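Local coordinates for lipase-esterase related protein (Clostridium acetobutylicum, PDB 3E0X), which is of unknown specific function but, as an alpha/beta hydrolase-fold protein related to lipases and esterases, probably acts as a hydrolase, at residues Tyr7-Asn12 and Ser77-His82; Glu40-Ile45 and Glu240-Ile245; Leu19-Gly24 and Lys30-Leu35. All coordinates share one frame; numbering follows the deposited sequence.

Contact 1: Tyr7-Asn12 and Ser77-His82; sequences YVHVGN and SEVTKH
The carbonyl oxygen of S77 is held by two backbone N-H groups, from K81 N at 2.9 Å and, more loosely, from T80 N at 3.3 Å. This curls the chain tightly just beyond helix 63-76. In the conformer described, S77 OG also accepts from V79 N at 3.2 Å (160° at the hydrogen), an ST turn, and lies obliquely to the ring of Y7. The curl presents V79 to strand 7-11, where its two methyls each lie over a different ring. V79 CG1 sits over a face of Y7, 4.0 Å from the ring centroid, a CH-pi contact with the methyl shifted toward the rim. V79 CG2 makes the matching contact 3.7 Å from the centroid of the H9 ring, and comes closest at H9 CE1, 3.4 Å away. Strand 7-11 is one of the two outermost strands of the alpha/beta hydrolase sheet, antiparallel to its neighbour 43-47. Y7 and H9 project from the same side of it, and H9 CB lies at the edge of the Y7 ring. With CG anti to the backbone N (chi1 -164°), the H9 imidazole swings out toward V79, and its NE2 is hydrogen-bonded to N43 OD1. F73 of the helix packs against V79 as well.

Contact 2: Glu40-Ile45 and Glu240-Ile245; sequences EDYNCI and EIKNFI
Y42 turns one face of its ring to the end of I245, whose CD1 methyl sits over it, 3.6 Å from the ring centroid and 21° off the normal. The methyl is shifted toward the phenol end, so its nearest ring atom is Y42 CZ at 3.4 Å. Both residues were modelled in two conformers, and this CH-pi contact belongs to the pair described here. In I245, CG1 stands between the backbone N and the carbonyl carbon (chi1 58°) and the chain then runs on extended, which carries CD1 out to meet the tyrosine coming from the opposite direction. K242 meets the same ring differently: its side chain crosses that of Y42 at about a right angle, with K242 CG near the ring plane at the edge and 3.3 Å from Y42 OH. The lysine touches the tyrosine through its aliphatic CB, CG and CD, while K242 NZ forms a salt bridge with E239. In the backbone behind K242 and I245, I241 O accepts from both F244 N and I245 N, each at 3.0 Å, as helix 234-242 gives way to the C-terminus. N243 ND2 reaches back to E240 OE1, approaching from above the carboxylate plane, and that oxygen also pairs with K192. Away from the ligand pocket, the contact ties the C-terminal end of the last helix of the alpha/beta hydrolase fold to the loop before strand 43-47, with L19 of strand 18-22 packed against Y42, while E240 and F244 lean on strand 217-222.

Contact 3: Leu19-Gly24 and Lys30-Leu35; sequences LLFVHG and KIFGEL
Both faces of the F32 ring are occupied, one by F21 CB and the other by I31 CG2 from the residue just before it in the chain. F21 CB lies 3.9 Å from the ring centroid, over the face, in a CH-pi contact. The F21 ring follows in an edge-to-face pair: its edge is directed at F32, the centroids are 5.2 Å apart and the planes meet at 61°. Around the rim of F32 comes the backbone at the end of the strand and just after it, with H23 N 3.5 Å from F32 CE2 and V22 O 3.6 Å from F32 CZ, both near the ring plane. F32 is therefore wedged edge-on against the backbone at the end of strand 18-22, between F21 and I31. With CG anti to the backbone N (chi1 -174°), L35 extends its CD2 to the edge of the F21 ring, in plane and 4.0 Å from F21 CE1. L35 also packs on V237 and A238 of helix 234-242. At the far end H23 CB touches I31 CG2 at 3.9 Å, while the imidazole turns away from F32, meets the ring of H52 and gives a weak hydrogen bond from ND1 to L47 O. No hydrogen bond crosses between the segments; apolar groups hold them together in the buried interior. G24, directly after H23, touches the bound ortho-xylene in a pocket that also includes S92 and H227. A His-Gly pair at the end of this strand is familiar in alpha/beta hydrolases, where the loop that follows commonly helps build the oxyanion hole.

Overall arrangement
All three contacts reach the same mixed sheet, through the neighbouring strands 7-11, 43-47 and 18-22. Contacts 1 and 2, their centres about 14 Å apart, meet where N12 N bonds to Y42 O at 2.9 Å. Contacts 2 and 3, their centres about 12 Å apart, are stitched by I45 N to L19 O and L19 N to N43 O, both 2.8 Å. Contacts 1 and 3 do not touch, their nearest atoms being about 5 Å apart, with strand 43-47 lying between their strands. Only contact 3 belongs to the ligand site: G24 touches ortho-xylene and the side chain of I31 comes within about 5 Å of it. The centre of contact 3 lies about 7 Å from the centre of the chain; those of contacts 1 and 2 lie about 17 and 15 Å from it.

Contact 1: Tyr7-Asn12 and Ser77-His82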
ATOM      1  N   TYR A   7       0.560  12.423   8.991  1.00 10.90           N
ATOM      2  CA  TYR A   7       0.704  11.049   9.418  1.00 10.71           C
ATOM      3  C   TYR A   7       0.127  10.910  10.823  1.00 11.47           C
ATOM      4  O   TYR A   7      -0.068  11.912  11.548  1.00 12.07           O
ATOM      5  CB  TYR A   7       2.174  10.607   9.436  1.00 10.82           C
ATOM      6  CG  TYR A   7       3.000  11.307  10.488  1.00 10.68           C
ATOM      7  CD1 TYR A   7       3.195  10.736  11.743  1.00 12.40           C
ATOM      8  CD2 TYR A   7       3.570  12.544  10.230  1.00 12.81           C
ATOM      9  CE1 TYR A   7       3.947  11.397  12.740  1.00 12.97           C
ATOM     10  CE2 TYR A   7       4.333  13.195  11.193  1.00 12.17           C
ATOM     11  CZ  TYR A   7       4.515  12.621  12.446  1.00 12.40           C
ATOM     12  OH  TYR A   7       5.272  13.288  13.405  1.00 15.37           O
ATOM     13  N   VAL A   8      -0.108   9.660  11.188  1.00 11.91           N
ATOM     14  CA  VAL A   8      -0.521   9.258  12.535  0.50 12.82           C
ATOM     15  C   VAL A   8       0.589   8.376  13.124  1.00 13.03           C
ATOM     16  O   VAL A   8       1.118   7.498  12.412  1.00 12.79           O
ATOM     17  CB  VAL A   8      -1.870   8.487  12.481  0.50 13.20           C
ATOM     18  CG1 VAL A   8      -2.190   7.858  13.819  0.50 14.18           C
ATOM     19  CG2 VAL A   8      -3.005   9.427  12.088  0.50 13.14           C
ATOM     20  N   HIS A   9       0.885   8.560  14.405  1.00 12.72           N
ATOM     21  CA  HIS A   9       1.998   7.886  15.055  1.00 13.16           C
ATOM     22  C   HIS A   9       1.456   7.098  16.241  1.00 13.75           C
ATOM     23  O   HIS A   9       0.929   7.686  17.197  1.00 14.97           O
ATOM     24  CB  HIS A   9       2.946   8.984  15.525  1.00 13.82           C
ATOM     25  CG  HIS A   9       4.311   8.503  15.886  1.00 13.36           C
ATOM     26  ND1 HIS A   9       5.246   9.327  16.474  1.00 14.66           N
ATOM     27  CD2 HIS A   9       4.907   7.292  15.741  1.00 13.40           C
ATOM     28  CE1 HIS A   9       6.353   8.638  16.693  1.00 14.97           C
ATOM     29  NE2 HIS A   9       6.184   7.406  16.239  1.00 13.20           N
ATOM     30  N   VAL A  10       1.553   5.770  16.163  1.00 13.80           N
ATOM     31  CA  VAL A  10       0.980   4.882  17.184  1.00 13.59           C
ATOM     32  C   VAL A  10       1.936   3.729  17.502  1.00 13.63           C
ATOM     33  O   VAL A  10       3.020   3.613  16.899  1.00 12.68           O
ATOM     34  CB  VAL A  10      -0.386   4.303  16.747  1.00 14.49           C
ATOM     35  CG1 VAL A  10      -1.366   5.426  16.612  1.00 15.90           C
ATOM     36  CG2 VAL A  10      -0.253   3.529  15.439  1.00 14.92           C
ATOM     37  N   GLY A  11       1.531   2.866  18.426  1.00 14.01           N
ATOM     38  CA  GLY A  11       2.359   1.737  18.805  1.00 13.80           C
ATOM     39  C   GLY A  11       3.439   2.079  19.821  1.00 14.44           C
ATOM     40  O   GLY A  11       3.341   3.052  20.570  1.00 15.83           O
ATOM     41  N   ASN A  12       4.472   1.255  19.851  1.00 13.31           N
ATOM     42  CA  ASN A  12       5.559   1.418  20.792  1.00 13.93           C
ATOM     43  C   ASN A  12       6.585   2.339  20.161  1.00 13.93           C
ATOM     44  O   ASN A  12       7.430   1.917  19.349  1.00 13.79           O
ATOM     45  CB  ASN A  12       6.118   0.026  21.088  1.00 14.85           C
ATOM     46  CG  ASN A  12       7.343   0.069  21.929  1.00 17.49           C
ATOM     47  OD1 ASN A  12       7.652   1.099  22.514  1.00 18.36           O
ATOM     48  ND2 ASN A  12       8.090  -1.036  21.942  1.00 21.51           N
ATOM     49  N   SER A  77      11.235  14.020   7.328  1.00 12.39           N
ATOM     50  CA  SER A  77      10.339  14.139   8.481  0.50 12.16           C
ATOM     51  C   SER A  77      11.105  13.915   9.771  1.00 12.32           C
ATOM     52  O   SER A  77      12.003  13.042   9.845  1.00 12.69           O
ATOM     53  CB  SER A  77       9.199  13.126   8.406  0.50 12.03           C
ATOM     54  OG  SER A  77       8.378  13.194   9.564  0.50 11.20           O
ATOM     55  N   GLU A  78      10.751  14.665  10.798  1.00 12.66           N
ATOM     56  CA  GLU A  78      11.393  14.453  12.084  1.00 13.70           C
ATOM     57  C   GLU A  78      11.128  13.056  12.647  1.00 13.94           C
ATOM     58  O   GLU A  78      11.936  12.549  13.442  1.00 16.49           O
ATOM     59  CB  GLU A  78      10.985  15.540  13.074  1.00 13.93           C
ATOM     60  CG  GLU A  78      11.621  16.900  12.775  1.00 16.58           C
ATOM     61  CD  GLU A  78      13.129  16.964  13.011  1.00 18.04           C
ATOM     62  OE1 GLU A  78      13.666  16.158  13.794  1.00 17.81           O
ATOM     63  OE2 GLU A  78      13.766  17.864  12.415  1.00 19.40           O
ATOM     64  N   VAL A  79      10.027  12.427  12.231  1.00 13.85           N
ATOM     65  CA  VAL A  79       9.638  11.133  12.766  1.00 13.41           C
ATOM     66  C   VAL A  79      10.350   9.935  12.116  1.00 13.39           C
ATOM     67  O   VAL A  79      10.342   8.823  12.667  1.00 14.88           O
ATOM     68  CB  VAL A  79       8.083  10.992  12.768  1.00 13.73           C
ATOM     69  CG1 VAL A  79       7.543  10.614  11.387  1.00 12.94           C
ATOM     70  CG2 VAL A  79       7.627  10.061  13.834  1.00 17.12           C
ATOM     71  N   THR A  80      10.982  10.147  10.963  1.00 11.80           N
ATOM     72  CA  THR A  80      11.730   9.059  10.304  1.00 12.04           C
ATOM     73  C   THR A  80      13.191   9.359  10.039  1.00 12.70           C
ATOM     74  O   THR A  80      13.962   8.413   9.861  1.00 12.35           O
ATOM     75  CB  THR A  80      11.114   8.698   8.935  1.00 12.16           C
ATOM     76  OG1 THR A  80      11.038   9.876   8.142  1.00 13.45           O
ATOM     77  CG2 THR A  80       9.737   8.094   9.097  1.00 13.46           C
ATOM     78  N   LYS A  81      13.579  10.638   9.998  1.00 12.85           N
ATOM     79  CA  LYS A  81      14.913  10.985   9.480  1.00 14.05           C
ATOM     80  C   LYS A  81      16.044  10.384  10.311  1.00 14.27           C
ATOM     81  O   LYS A  81      17.110  10.103   9.757  1.00 15.37           O
ATOM     82  CB  LYS A  81      15.091  12.495   9.306  1.00 13.68           C
ATOM     83  CG  LYS A  81      15.195  13.241  10.615  1.00 14.32           C
ATOM     84  CD  LYS A  81      15.254  14.784  10.497  1.00 16.22           C
ATOM     85  CE  LYS A  81      16.554  15.255   9.868  1.00 18.64           C
ATOM     86  NZ  LYS A  81      16.502  16.711   9.593  1.00 18.33           N
ATOM     87  N   HIS A  82      15.781  10.125  11.593  1.00 14.79           N
ATOM     88  CA  HIS A  82      16.782   9.522  12.494  1.00 15.50           C
ATOM     89  C   HIS A  82      16.605   8.031  12.776  1.00 14.36           C
ATOM     90  O   HIS A  82      17.416   7.437  13.511  1.00 15.00           O
ATOM     91  CB  HIS A  82      16.839  10.291  13.817  1.00 17.05           C
ATOM     92  CG  HIS A  82      17.122  11.750  13.638  1.00 22.22           C
ATOM     93  ND1 HIS A  82      18.249  12.209  12.991  1.00 25.15           N
ATOM     94  CD2 HIS A  82      16.412  12.848  13.984  1.00 25.07           C
ATOM     95  CE1 HIS A  82      18.234  13.530  12.968  1.00 24.69           C
ATOM     96  NE2 HIS A  82      17.126  13.944  13.561  1.00 23.92           N
TER

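Contact 2: Glu40-Ile45 and Glu240-Ile245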
ATOM      1  N   GLU A  40       1.341  -3.409  17.618  1.00 16.49           N
ATOM      2  CA  GLU A  40       1.535  -2.425  18.692  1.00 17.36           C
ATOM      3  C   GLU A  40       2.903  -2.442  19.329  1.00 16.74           C
ATOM      4  O   GLU A  40       3.280  -1.468  20.001  1.00 17.04           O
ATOM      5  CB  GLU A  40       0.448  -2.603  19.760  1.00 17.94           C
ATOM      6  CG  GLU A  40      -0.843  -1.996  19.341  1.00 21.63           C
ATOM      7  CD  GLU A  40      -1.856  -1.964  20.454  1.00 25.44           C
ATOM      8  OE1 GLU A  40      -1.445  -1.825  21.631  1.00 24.96           O
ATOM      9  OE2 GLU A  40      -3.063  -2.062  20.131  1.00 29.18           O
ATOM     10  N   ASP A  41       3.674  -3.501  19.098  1.00 16.53           N
ATOM     11  CA  ASP A  41       5.021  -3.598  19.655  1.00 16.67           C
ATOM     12  C   ASP A  41       6.044  -2.823  18.823  1.00 15.60           C
ATOM     13  O   ASP A  41       7.224  -2.713  19.203  1.00 16.65           O
ATOM     14  CB  ASP A  41       5.471  -5.067  19.790  1.00 17.74           C
ATOM     15  CG  ASP A  41       4.858  -5.769  21.010  1.00 21.22           C
ATOM     16  OD1 ASP A  41       4.544  -5.082  22.000  1.00 23.97           O
ATOM     17  OD2 ASP A  41       4.700  -7.014  20.990  1.00 22.66           O
ATOM     18  N   TYR A  42       5.591  -2.304  17.683  1.00 13.85           N
ATOM     19  CA  TYR A  42       6.471  -1.582  16.768  0.50 12.98           C
ATOM     20  C   TYR A  42       6.155  -0.097  16.717  1.00 12.10           C
ATOM     21  O   TYR A  42       5.101   0.347  17.166  1.00 11.45           O
ATOM     22  CB  TYR A  42       6.343  -2.179  15.381  0.50 13.54           C
ATOM     23  CG  TYR A  42       6.484  -3.679  15.365  0.50 14.01           C
ATOM     24  CD1 TYR A  42       7.624  -4.305  15.880  0.50 14.41           C
ATOM     25  CD2 TYR A  42       5.473  -4.484  14.851  0.50 16.45           C
ATOM     26  CE1 TYR A  42       7.757  -5.691  15.869  0.50 15.05           C
ATOM     27  CE2 TYR A  42       5.594  -5.861  14.827  0.50 17.03           C
ATOM     28  CZ  TYR A  42       6.732  -6.461  15.334  0.50 16.13           C
ATOM     29  OH  TYR A  42       6.810  -7.832  15.281  0.50 16.66           O
ATOM     30  N   ASN A  43       7.097   0.682  16.187  1.00 11.40           N
ATOM     31  CA  ASN A  43       6.940   2.119  16.085  1.00 11.13           C
ATOM     32  C   ASN A  43       6.206   2.373  14.774  1.00 11.41           C
ATOM     33  O   ASN A  43       6.813   2.294  13.713  1.00 11.34           O
ATOM     34  CB  ASN A  43       8.316   2.789  16.112  1.00 11.70           C
ATOM     35  CG  ASN A  43       8.237   4.280  15.928  1.00  9.76           C
ATOM     36  OD1 ASN A  43       7.311   4.924  16.419  1.00 12.96           O
ATOM     37  ND2 ASN A  43       9.217   4.843  15.219  1.00 11.22           N
ATOM     38  N   CYS A  44       4.899   2.634  14.849  1.00 11.15           N
ATOM     39  CA  CYS A  44       4.055   2.657  13.648  1.00 11.59           C
ATOM     40  C   CYS A  44       3.762   4.076  13.190  1.00 11.09           C
ATOM     41  O   CYS A  44       3.230   4.910  13.952  1.00 11.06           O
ATOM     42  CB  CYS A  44       2.726   1.932  13.908  1.00 11.93           C
ATOM     43  SG  CYS A  44       2.880   0.167  14.294  1.00 12.92           S
ATOM     44  N   ILE A  45       4.063   4.335  11.922  1.00 10.61           N
ATOM     45  CA  ILE A  45       3.839   5.643  11.314  1.00 10.34           C
ATOM     46  C   ILE A  45       2.946   5.395  10.108  1.00 10.68           C
ATOM     47  O   ILE A  45       3.311   4.644   9.219  1.00 11.35           O
ATOM     48  CB  ILE A  45       5.187   6.311  10.875  1.00 10.22           C
ATOM     49  CG1 ILE A  45       6.138   6.463  12.083  1.00 12.18           C
ATOM     50  CG2 ILE A  45       4.929   7.667  10.272  1.00 10.37           C
ATOM     51  CD1 ILE A  45       7.622   6.782  11.704  1.00 13.16           C
ATOM     52  N   GLU A 240       2.231 -12.359   9.320  1.00 11.17           N
ATOM     53  CA  GLU A 240       3.090 -12.519   8.154  1.00 12.51           C
ATOM     54  C   GLU A 240       3.995 -11.307   7.911  1.00 13.07           C
ATOM     55  O   GLU A 240       4.875 -11.332   7.031  1.00 16.18           O
ATOM     56  CB  GLU A 240       2.236 -12.797   6.922  1.00 12.65           C
ATOM     57  CG  GLU A 240       1.573 -14.155   6.998  1.00 14.71           C
ATOM     58  CD  GLU A 240       2.537 -15.318   6.862  1.00 16.70           C
ATOM     59  OE1 GLU A 240       3.587 -15.178   6.188  1.00 16.66           O
ATOM     60  OE2 GLU A 240       2.218 -16.395   7.408  1.00 20.98           O
ATOM     61  N   ILE A 241       3.777 -10.242   8.671  1.00 12.67           N
ATOM     62  CA  ILE A 241       4.712  -9.126   8.738  1.00 13.68           C
ATOM     63  C   ILE A 241       5.743  -9.398   9.843  1.00 14.24           C
ATOM     64  O   ILE A 241       6.955  -9.249   9.621  1.00 14.10           O
ATOM     65  CB  ILE A 241       3.970  -7.789   8.942  1.00 13.05           C
ATOM     66  CG1 ILE A 241       3.184  -7.474   7.673  1.00 12.87           C
ATOM     67  CG2 ILE A 241       4.957  -6.663   9.213  1.00 13.01           C
ATOM     68  CD1 ILE A 241       2.186  -6.342   7.803  1.00 13.60           C
ATOM     69  N   LYS A 242       5.270  -9.821  11.019  1.00 14.22           N
ATOM     70  CA  LYS A 242       6.162 -10.172  12.140  1.00 14.67           C
ATOM     71  C   LYS A 242       7.188 -11.232  11.774  1.00 15.39           C
ATOM     72  O   LYS A 242       8.339 -11.192  12.259  1.00 16.52           O
ATOM     73  CB  LYS A 242       5.349 -10.713  13.309  1.00 15.59           C
ATOM     74  CG  LYS A 242       4.453  -9.704  13.925  1.00 16.86           C
ATOM     75  CD  LYS A 242       3.629 -10.399  14.960  1.00 19.68           C
ATOM     76  CE  LYS A 242       2.567  -9.496  15.438  1.00 19.59           C
ATOM     77  NZ  LYS A 242       1.915 -10.091  16.597  1.00 22.40           N
ATOM     78  N   ASN A 243       6.785 -12.216  10.978  1.00 14.87           N
ATOM     79  CA  ASN A 243       7.726 -13.293  10.633  1.00 15.70           C
ATOM     80  C   ASN A 243       8.810 -12.886   9.619  1.00 15.70           C
ATOM     81  O   ASN A 243       9.717 -13.664   9.347  1.00 16.40           O
ATOM     82  CB  ASN A 243       7.006 -14.596  10.253  1.00 16.44           C
ATOM     83  CG  ASN A 243       6.246 -14.499   8.972  1.00 18.07           C
ATOM     84  OD1 ASN A 243       6.310 -13.496   8.272  1.00 18.34           O
ATOM     85  ND2 ASN A 243       5.494 -15.551   8.651  1.00 20.45           N
ATOM     86  N   PHE A 244       8.701 -11.666   9.099  1.00 15.06           N
ATOM     87  CA  PHE A 244       9.575 -11.168   8.073  1.00 16.21           C
ATOM     88  C   PHE A 244      10.498 -10.061   8.570  1.00 16.81           C
ATOM     89  O   PHE A 244      11.654  -9.993   8.128  1.00 17.66           O
ATOM     90  CB  PHE A 244       8.703 -10.617   6.948  1.00 15.49           C
ATOM     91  CG  PHE A 244       9.468  -9.948   5.834  1.00 14.25           C
ATOM     92  CD1 PHE A 244       9.227  -8.615   5.518  1.00 15.33           C
ATOM     93  CD2 PHE A 244      10.394 -10.657   5.079  1.00 15.68           C
ATOM     94  CE1 PHE A 244       9.906  -7.988   4.460  1.00 15.16           C
ATOM     95  CE2 PHE A 244      11.070 -10.039   4.030  1.00 15.27           C
ATOM     96  CZ  PHE A 244      10.822  -8.701   3.731  1.00 15.98           C
ATOM     97  N   ILE A 245       9.992  -9.164   9.422  1.00 18.38           N
ATOM     98  CA  ILE A 245      10.772  -7.967   9.760  0.50 19.71           C
ATOM     99  C   ILE A 245      12.033  -8.257  10.588  1.00 21.06           C
ATOM    100  O   ILE A 245      12.976  -7.450  10.552  1.00 22.48           O
ATOM    101  CB  ILE A 245       9.914  -6.812  10.372  0.50 19.48           C
ATOM    102  CG1 ILE A 245       9.177  -7.255  11.645  0.50 19.75           C
ATOM    103  CG2 ILE A 245       8.952  -6.256   9.311  0.50 19.17           C
ATOM    104  CD1 ILE A 245       8.523  -6.106  12.422  0.50 20.17           C
ATOM    105  OXT ILE A 245      12.139  -9.253  11.309  0.50 21.51           O
TER

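Contact 3: Leu19-Gly24 and Lys30-Leu35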
ATOM      1  N   LEU A  19       7.749   0.951  11.399  1.00 10.51           N
ATOM      2  CA  LEU A  19       6.957   0.506  10.270  1.00 11.60           C
ATOM      3  C   LEU A  19       6.273   1.724   9.705  1.00 10.81           C
ATOM      4  O   LEU A  19       5.525   2.428  10.418  1.00 11.31           O
ATOM      5  CB  LEU A  19       5.910  -0.499  10.729  1.00 11.70           C
ATOM      6  CG  LEU A  19       6.338  -1.747  11.506  1.00 13.32           C
ATOM      7  CD1 LEU A  19       5.150  -2.709  11.780  1.00 14.59           C
ATOM      8  CD2 LEU A  19       7.450  -2.487  10.830  1.00 15.73           C
ATOM      9  N   LEU A  20       6.526   1.987   8.429  1.00 10.04           N
ATOM     10  CA  LEU A  20       5.897   3.122   7.758  1.00 10.41           C
ATOM     11  C   LEU A  20       4.870   2.543   6.774  1.00 10.08           C
ATOM     12  O   LEU A  20       5.237   1.832   5.830  1.00 10.59           O
ATOM     13  CB  LEU A  20       6.969   3.956   7.034  1.00 10.79           C
ATOM     14  CG  LEU A  20       6.451   5.169   6.265  1.00 12.23           C
ATOM     15  CD1 LEU A  20       5.749   6.159   7.144  1.00 12.86           C
ATOM     16  CD2 LEU A  20       7.579   5.863   5.535  1.00 12.88           C
ATOM     17  N   PHE A  21       3.590   2.851   7.016  1.00 10.12           N
ATOM     18  CA  PHE A  21       2.474   2.295   6.253  1.00  9.61           C
ATOM     19  C   PHE A  21       2.047   3.268   5.183  1.00  9.80           C
ATOM     20  O   PHE A  21       1.774   4.448   5.475  1.00  9.81           O
ATOM     21  CB  PHE A  21       1.265   2.054   7.174  1.00 10.06           C
ATOM     22  CG  PHE A  21       1.509   1.037   8.283  1.00 10.26           C
ATOM     23  CD1 PHE A  21       0.942  -0.243   8.214  1.00 11.74           C
ATOM     24  CD2 PHE A  21       2.251   1.364   9.427  1.00 11.64           C
ATOM     25  CE1 PHE A  21       1.130  -1.180   9.254  1.00 13.13           C
ATOM     26  CE2 PHE A  21       2.429   0.447  10.457  1.00 11.04           C
ATOM     27  CZ  PHE A  21       1.881  -0.812  10.389  1.00 12.42           C
ATOM     28  N   VAL A  22       1.896   2.750   3.965  1.00  8.43           N
ATOM     29  CA  VAL A  22       1.484   3.544   2.823  1.00  8.81           C
ATOM     30  C   VAL A  22       0.236   2.904   2.220  1.00  9.12           C
ATOM     31  O   VAL A  22       0.276   1.770   1.715  1.00  9.93           O
ATOM     32  CB  VAL A  22       2.586   3.579   1.748  1.00  8.64           C
ATOM     33  CG1 VAL A  22       2.122   4.388   0.560  1.00 10.32           C
ATOM     34  CG2 VAL A  22       3.882   4.144   2.319  1.00 10.98           C
ATOM     35  N   HIS A  23      -0.854   3.665   2.234  1.00  8.88           N
ATOM     36  CA  HIS A  23      -2.153   3.161   1.798  1.00  8.99           C
ATOM     37  C   HIS A  23      -2.250   3.121   0.269  1.00  9.84           C
ATOM     38  O   HIS A  23      -1.294   3.439  -0.446  1.00 10.64           O
ATOM     39  CB  HIS A  23      -3.255   4.049   2.383  1.00  9.32           C
ATOM     40  CG  HIS A  23      -3.274   5.409   1.782  1.00  8.49           C
ATOM     41  ND1 HIS A  23      -2.748   6.536   2.392  1.00 11.42           N
ATOM     42  CD2 HIS A  23      -3.743   5.818   0.583  1.00  7.30           C
ATOM     43  CE1 HIS A  23      -2.929   7.582   1.597  1.00  7.00           C
ATOM     44  NE2 HIS A  23      -3.501   7.163   0.483  1.00 11.34           N
ATOM     45  N   GLY A  24      -3.435   2.770  -0.214  1.00 10.96           N
ATOM     46  CA  GLY A  24      -3.627   2.522  -1.640  1.00 12.02           C
ATOM     47  C   GLY A  24      -4.605   3.465  -2.316  1.00 11.23           C
ATOM     48  O   GLY A  24      -4.882   4.581  -1.840  1.00 11.17           O
ATOM     49  N   LYS A  30      -6.536   5.518   7.242  1.00 10.27           N
ATOM     50  CA  LYS A  30      -7.599   4.876   8.019  0.50 11.45           C
ATOM     51  C   LYS A  30      -7.799   3.402   7.653  1.00 10.73           C
ATOM     52  O   LYS A  30      -8.331   2.611   8.447  1.00 11.76           O
ATOM     53  CB  LYS A  30      -8.922   5.642   7.849  0.50 11.63           C
ATOM     54  CG  LYS A  30      -8.887   7.100   8.358  0.50 12.77           C
ATOM     55  CD  LYS A  30     -10.174   7.897   8.018  0.50 13.60           C
ATOM     56  CE  LYS A  30     -10.464   7.973   6.506  0.50 16.02           C
ATOM     57  NZ  LYS A  30     -11.804   8.549   6.092  0.50 15.23           N
ATOM     58  N   ILE A  31      -7.376   3.024   6.442  1.00 10.97           N
ATOM     59  CA  ILE A  31      -7.591   1.670   5.950  1.00 11.04           C
ATOM     60  C   ILE A  31      -6.793   0.641   6.752  1.00 11.01           C
ATOM     61  O   ILE A  31      -7.114  -0.557   6.734  1.00 11.55           O
ATOM     62  CB  ILE A  31      -7.261   1.565   4.423  1.00 10.95           C
ATOM     63  CG1 ILE A  31      -7.964   0.344   3.787  1.00 10.92           C
ATOM     64  CG2 ILE A  31      -5.716   1.552   4.163  1.00 10.87           C
ATOM     65  CD1 ILE A  31      -9.481   0.412   3.781  1.00 14.06           C
ATOM     66  N   PHE A  32      -5.751   1.123   7.449  1.00 10.41           N
ATOM     67  CA  PHE A  32      -4.892   0.263   8.283  1.00 10.67           C
ATOM     68  C   PHE A  32      -5.393   0.088   9.718  1.00 10.97           C
ATOM     69  O   PHE A  32      -4.687  -0.460  10.543  1.00 11.90           O
ATOM     70  CB  PHE A  32      -3.468   0.831   8.273  1.00 10.23           C
ATOM     71  CG  PHE A  32      -2.749   0.672   6.956  1.00  9.45           C
ATOM     72  CD1 PHE A  32      -2.402  -0.596   6.501  1.00  9.35           C
ATOM     73  CD2 PHE A  32      -2.409   1.787   6.194  1.00 11.31           C
ATOM     74  CE1 PHE A  32      -1.699  -0.752   5.290  1.00  9.03           C
ATOM     75  CE2 PHE A  32      -1.697   1.640   5.006  1.00  9.35           C
ATOM     76  CZ  PHE A  32      -1.364   0.356   4.544  1.00  9.94           C
ATOM     77  N   GLY A  33      -6.625   0.522   9.995  1.00 11.16           N
ATOM     78  CA  GLY A  33      -7.137   0.560  11.352  1.00 11.92           C
ATOM     79  C   GLY A  33      -7.167  -0.777  12.063  1.00 12.52           C
ATOM     80  O   GLY A  33      -7.003  -0.840  13.282  1.00 13.79           O
ATOM     81  N   GLU A  34      -7.430  -1.851  11.324  1.00 12.83           N
ATOM     82  CA  GLU A  34      -7.376  -3.174  11.947  1.00 14.24           C
ATOM     83  C   GLU A  34      -5.964  -3.700  12.045  1.00 14.52           C
ATOM     84  O   GLU A  34      -5.582  -4.243  13.061  1.00 14.72           O
ATOM     85  CB  GLU A  34      -8.249  -4.179  11.202  1.00 14.52           C
ATOM     86  CG  GLU A  34      -9.719  -3.919  11.334  1.00 16.29           C
ATOM     87  CD  GLU A  34     -10.202  -3.793  12.795  1.00 16.99           C
ATOM     88  OE1 GLU A  34     -10.087  -4.771  13.551  1.00 17.52           O
ATOM     89  OE2 GLU A  34     -10.716  -2.712  13.153  1.00 18.71           O
ATOM     90  N   LEU A  35      -5.170  -3.508  10.986  1.00 13.96           N
ATOM     91  CA  LEU A  35      -3.837  -4.075  10.935  1.00 14.45           C
ATOM     92  C   LEU A  35      -2.971  -3.484  12.036  1.00 14.77           C
ATOM     93  O   LEU A  35      -2.187  -4.190  12.678  1.00 15.77           O
ATOM     94  CB  LEU A  35      -3.227  -3.825   9.559  1.00 14.51           C
ATOM     95  CG  LEU A  35      -1.882  -4.490   9.309  1.00 14.22           C
ATOM     96  CD1 LEU A  35      -2.023  -5.994   9.395  1.00 14.42           C
ATOM     97  CD2 LEU A  35      -1.294  -4.074   7.985  1.00 13.73           C
TER